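Local structure of (S)-ureidoglycine aminohydrolase cupin domain-containing protein (Pseudomonas syringae pv. tomato, 3MYX) at residues 33-38 with 50-54. The protein is of unknown function but carries a cupin domain of the (S)-ureidoglycine aminohydrolase kind, so it may act on a small-molecule substrate. Numbering follows the deposited sequence. Where two conformers were deposited one is given.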
ATOM      1  N   PHE A  33     -13.052  -5.398 -10.715  1.00  7.42           N
ATOM      2  CA  PHE A  33     -13.233  -3.966 -10.944  1.00  7.74           C
ATOM      3  C   PHE A  33     -12.866  -3.645 -12.383  1.00  7.86           C
ATOM      4  O   PHE A  33     -12.100  -4.357 -13.023  1.00  9.73           O
ATOM      5  CB  PHE A  33     -12.421  -3.135  -9.948  1.00  8.13           C
ATOM      6  CG  PHE A  33     -12.880  -3.305  -8.533  1.00  7.50           C
ATOM      7  CD1 PHE A  33     -13.993  -2.612  -8.084  1.00  7.52           C
ATOM      8  CD2 PHE A  33     -12.239  -4.180  -7.660  1.00  8.03           C
ATOM      9  CE1 PHE A  33     -14.454  -2.782  -6.787  1.00  8.74           C
ATOM     10  CE2 PHE A  33     -12.686  -4.353  -6.364  1.00  8.77           C
ATOM     11  CZ  PHE A  33     -13.799  -3.661  -5.926  1.00  8.73           C
ATOM     12  N   ASP A  34     -13.454  -2.584 -12.902  1.00  8.64           N
ATOM     13  CA  ASP A  34     -13.215  -2.185 -14.290  1.00  9.82           C
ATOM     14  C   ASP A  34     -13.189  -0.658 -14.366  1.00  8.78           C
ATOM     15  O   ASP A  34     -12.118  -0.086 -14.244  1.00  9.05           O
ATOM     16  CB  ASP A  34     -14.190  -2.862 -15.270  1.00 11.35           C
ATOM     17  CG  ASP A  34     -15.595  -2.992 -14.725  1.00 14.22           C
ATOM     18  OD1 ASP A  34     -16.337  -1.992 -14.788  1.00 14.84           O
ATOM     19  OD2 ASP A  34     -15.972  -4.094 -14.258  1.00 17.01           O
ATOM     20  N   SER A  35     -14.346  -0.001 -14.504  1.00  9.60           N
ATOM     21  CA  SER A  35     -14.373   1.459 -14.599  1.00 10.84           C
ATOM     22  C   SER A  35     -13.814   2.123 -13.340  1.00 10.51           C
ATOM     23  O   SER A  35     -13.239   3.219 -13.404  1.00 11.70           O
ATOM     24  CB  SER A  35     -15.796   1.990 -14.890  1.00 13.11           C
ATOM     25  OG  SER A  35     -16.713   1.664 -13.870  1.00 17.24           O
ATOM     26  N   GLY A  36     -13.993   1.459 -12.206  1.00  9.21           N
ATOM     27  CA  GLY A  36     -13.499   1.969 -10.930  1.00  8.90           C
ATOM     28  C   GLY A  36     -12.029   1.732 -10.655  1.00  6.83           C
ATOM     29  O   GLY A  36     -11.484   2.319  -9.723  1.00  9.05           O
ATOM     30  N   ARG A  37     -11.388   0.854 -11.435  1.00  7.40           N
ATOM     31  CA  ARG A  37      -9.989   0.508 -11.234  1.00  7.55           C
ATOM     32  C   ARG A  37      -9.090   1.507 -11.938  1.00  7.55           C
ATOM     33  O   ARG A  37      -9.176   1.677 -13.161  1.00  8.41           O
ATOM     34  CB  ARG A  37      -9.714  -0.918 -11.747  1.00  7.34           C
ATOM     35  CG  ARG A  37      -8.253  -1.348 -11.650  1.00  7.93           C
ATOM     36  CD  ARG A  37      -7.827  -1.692 -10.234  1.00  7.24           C
ATOM     37  NE  ARG A  37      -8.318  -2.997  -9.835  1.00  6.63           N
ATOM     38  CZ  ARG A  37      -8.149  -3.537  -8.633  1.00  5.75           C
ATOM     39  NH1 ARG A  37      -7.571  -2.857  -7.667  1.00  6.87           N
ATOM     40  NH2 ARG A  37      -8.596  -4.755  -8.396  1.00  6.32           N
ATOM     41  N   ARG A  38      -8.226   2.164 -11.167  1.00  7.28           N
ATOM     42  CA  ARG A  38      -7.333   3.207 -11.681  1.00  7.90           C
ATOM     43  C   ARG A  38      -5.930   2.796 -11.303  1.00  7.37           C
ATOM     44  O   ARG A  38      -5.507   2.947 -10.146  1.00  8.72           O
ATOM     45  CB  ARG A  38      -7.696   4.575 -11.093  1.00  8.90           C
ATOM     46  CG  ARG A  38      -9.176   4.891 -11.082  1.00  9.51           C
ATOM     47  CD  ARG A  38      -9.763   4.990 -12.468  1.00 12.01           C
ATOM     48  NE  ARG A  38     -11.221   5.074 -12.401  1.00 14.69           N
ATOM     49  CZ  ARG A  38     -11.904   6.186 -12.125  1.00 17.80           C
ATOM     50  NH1 ARG A  38     -11.264   7.329 -11.908  1.00 19.51           N
ATOM     51  NH2 ARG A  38     -13.234   6.151 -12.074  1.00 19.91           N
ATOM     52  N   GLY A  50      -2.519   1.467  -7.236  1.00  6.08           N
ATOM     53  CA  GLY A  50      -3.331   2.538  -7.756  1.00  6.38           C
ATOM     54  C   GLY A  50      -4.417   2.911  -6.775  1.00  6.50           C
ATOM     55  O   GLY A  50      -4.217   2.831  -5.557  1.00  6.78           O
ATOM     56  N   ILE A  51      -5.549   3.348  -7.329  1.00  6.70           N
ATOM     57  CA  ILE A  51      -6.732   3.636  -6.533  0.50  6.39           C
ATOM     58  C   ILE A  51      -7.960   2.976  -7.159  1.00  7.07           C
ATOM     59  O   ILE A  51      -7.979   2.602  -8.341  1.00  7.30           O
ATOM     60  CB  ILE A  51      -6.955   5.169  -6.328  0.50  6.47           C
ATOM     61  CG1 ILE A  51      -7.275   5.854  -7.669  0.50  7.78           C
ATOM     62  CG2 ILE A  51      -5.738   5.799  -5.620  0.50  5.96           C
ATOM     63  CD1 ILE A  51      -7.629   7.332  -7.562  0.50 10.03           C
ATOM     64  N   VAL A  52      -8.963   2.767  -6.319  1.00  6.39           N
ATOM     65  CA  VAL A  52     -10.275   2.304  -6.749  1.00  6.79           C
ATOM     66  C   VAL A  52     -11.300   3.345  -6.308  1.00  7.51           C
ATOM     67  O   VAL A  52     -11.271   3.802  -5.161  1.00  7.77           O
ATOM     68  CB  VAL A  52     -10.642   0.925  -6.179  1.00  6.22           C
ATOM     69  CG1 VAL A  52     -12.088   0.558  -6.511  1.00  8.55           C
ATOM     70  CG2 VAL A  52      -9.669  -0.129  -6.716  1.00  8.65           C
ATOM     71  N   GLU A  53     -12.159   3.748  -7.241  1.00  7.53           N
ATOM     72  CA  GLU A  53     -13.320   4.583  -6.955  1.00  8.83           C
ATOM     73  C   GLU A  53     -14.546   3.690  -7.112  1.00  8.35           C
ATOM     74  O   GLU A  53     -14.753   3.103  -8.168  1.00 10.40           O
ATOM     75  CB  GLU A  53     -13.361   5.773  -7.920  1.00 10.52           C
ATOM     76  CG  GLU A  53     -12.144   6.667  -7.773  1.00 13.53           C
ATOM     77  CD  GLU A  53     -12.165   7.936  -8.598  1.00 19.16           C
ATOM     78  OE1 GLU A  53     -13.209   8.281  -9.167  1.00 25.18           O
ATOM     79  OE2 GLU A  53     -11.112   8.590  -8.670  1.00 22.02           O
ATOM     80  N   PHE A  54     -15.357   3.577  -6.070  1.00  8.37           N
ATOM     81  CA  PHE A  54     -16.493   2.681  -6.103  1.00  8.20           C
ATOM     82  C   PHE A  54     -17.561   3.151  -5.129  1.00  8.44           C
ATOM     83  O   PHE A  54     -17.252   3.806  -4.125  1.00 10.06           O
ATOM     84  CB  PHE A  54     -16.015   1.266  -5.770  1.00  9.35           C
ATOM     85  CG  PHE A  54     -16.885   0.177  -6.321  1.00 10.14           C
ATOM     86  CD1 PHE A  54     -16.983  -0.033  -7.689  1.00 11.50           C
ATOM     87  CD2 PHE A  54     -17.563  -0.688  -5.472  1.00 11.68           C
ATOM     88  CE1 PHE A  54     -17.759  -1.060  -8.197  1.00 13.53           C
ATOM     89  CE2 PHE A  54     -18.343  -1.732  -5.987  1.00 11.66           C
ATOM     90  CZ  PHE A  54     -18.447  -1.897  -7.341  1.00 13.06           C
TER
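With CG swung opposite its carbonyl carbon (chi1 -65°), Phe33 points its ring toward strand 50-54, while Phe54, whose CG lies opposite the backbone N (chi1 -155°), turns its own ring to meet it. The two close one end of an antiparallel strand pair in the beta-barrel of a cupin domain. Phe33 drives CE1 over the centre of the Phe54 ring in a T-shaped stack, planes at 89° and centroids 5.1 Å apart. One face of Phe33 also takes a CH-pi contact from Val52 CG1; Tyr63 and Ile103 also touch this residue's side chain.

A type I turn from Asp34 to Arg37 leads into the strand, and Gly36 O accepts the backbone N-H of Glu53 (O to N 2.9 Å). Arg38 and Ile51 form a hydrogen-bonded pair, Arg38 N to Ile51 O at 2.9 Å and Ile51 N to Arg38 O at 2.8 Å. At the neighbouring non-hydrogen-bonded pair, Arg37 and Val52 lie on one face of the sheet, and both touch Phe113; Val52 CG2 rests 3.6 Å from Arg37 NH1, whose guanidinium is held by salt bridges to Asp31 and Glu67 and makes a cation-pi contact with Phe113.

On the other face, Arg38 folds its guanidinium back to the turn. NE, and less directly NH2, donate to Ser35 O close to the guanidinium plane, which should limit the group's rotation. Glu53 reaches across one face of that plane, so its salt bridge is purely electrostatic: OE2 stands 3.5 Å from Arg38 NH1, with no N-H aimed at it.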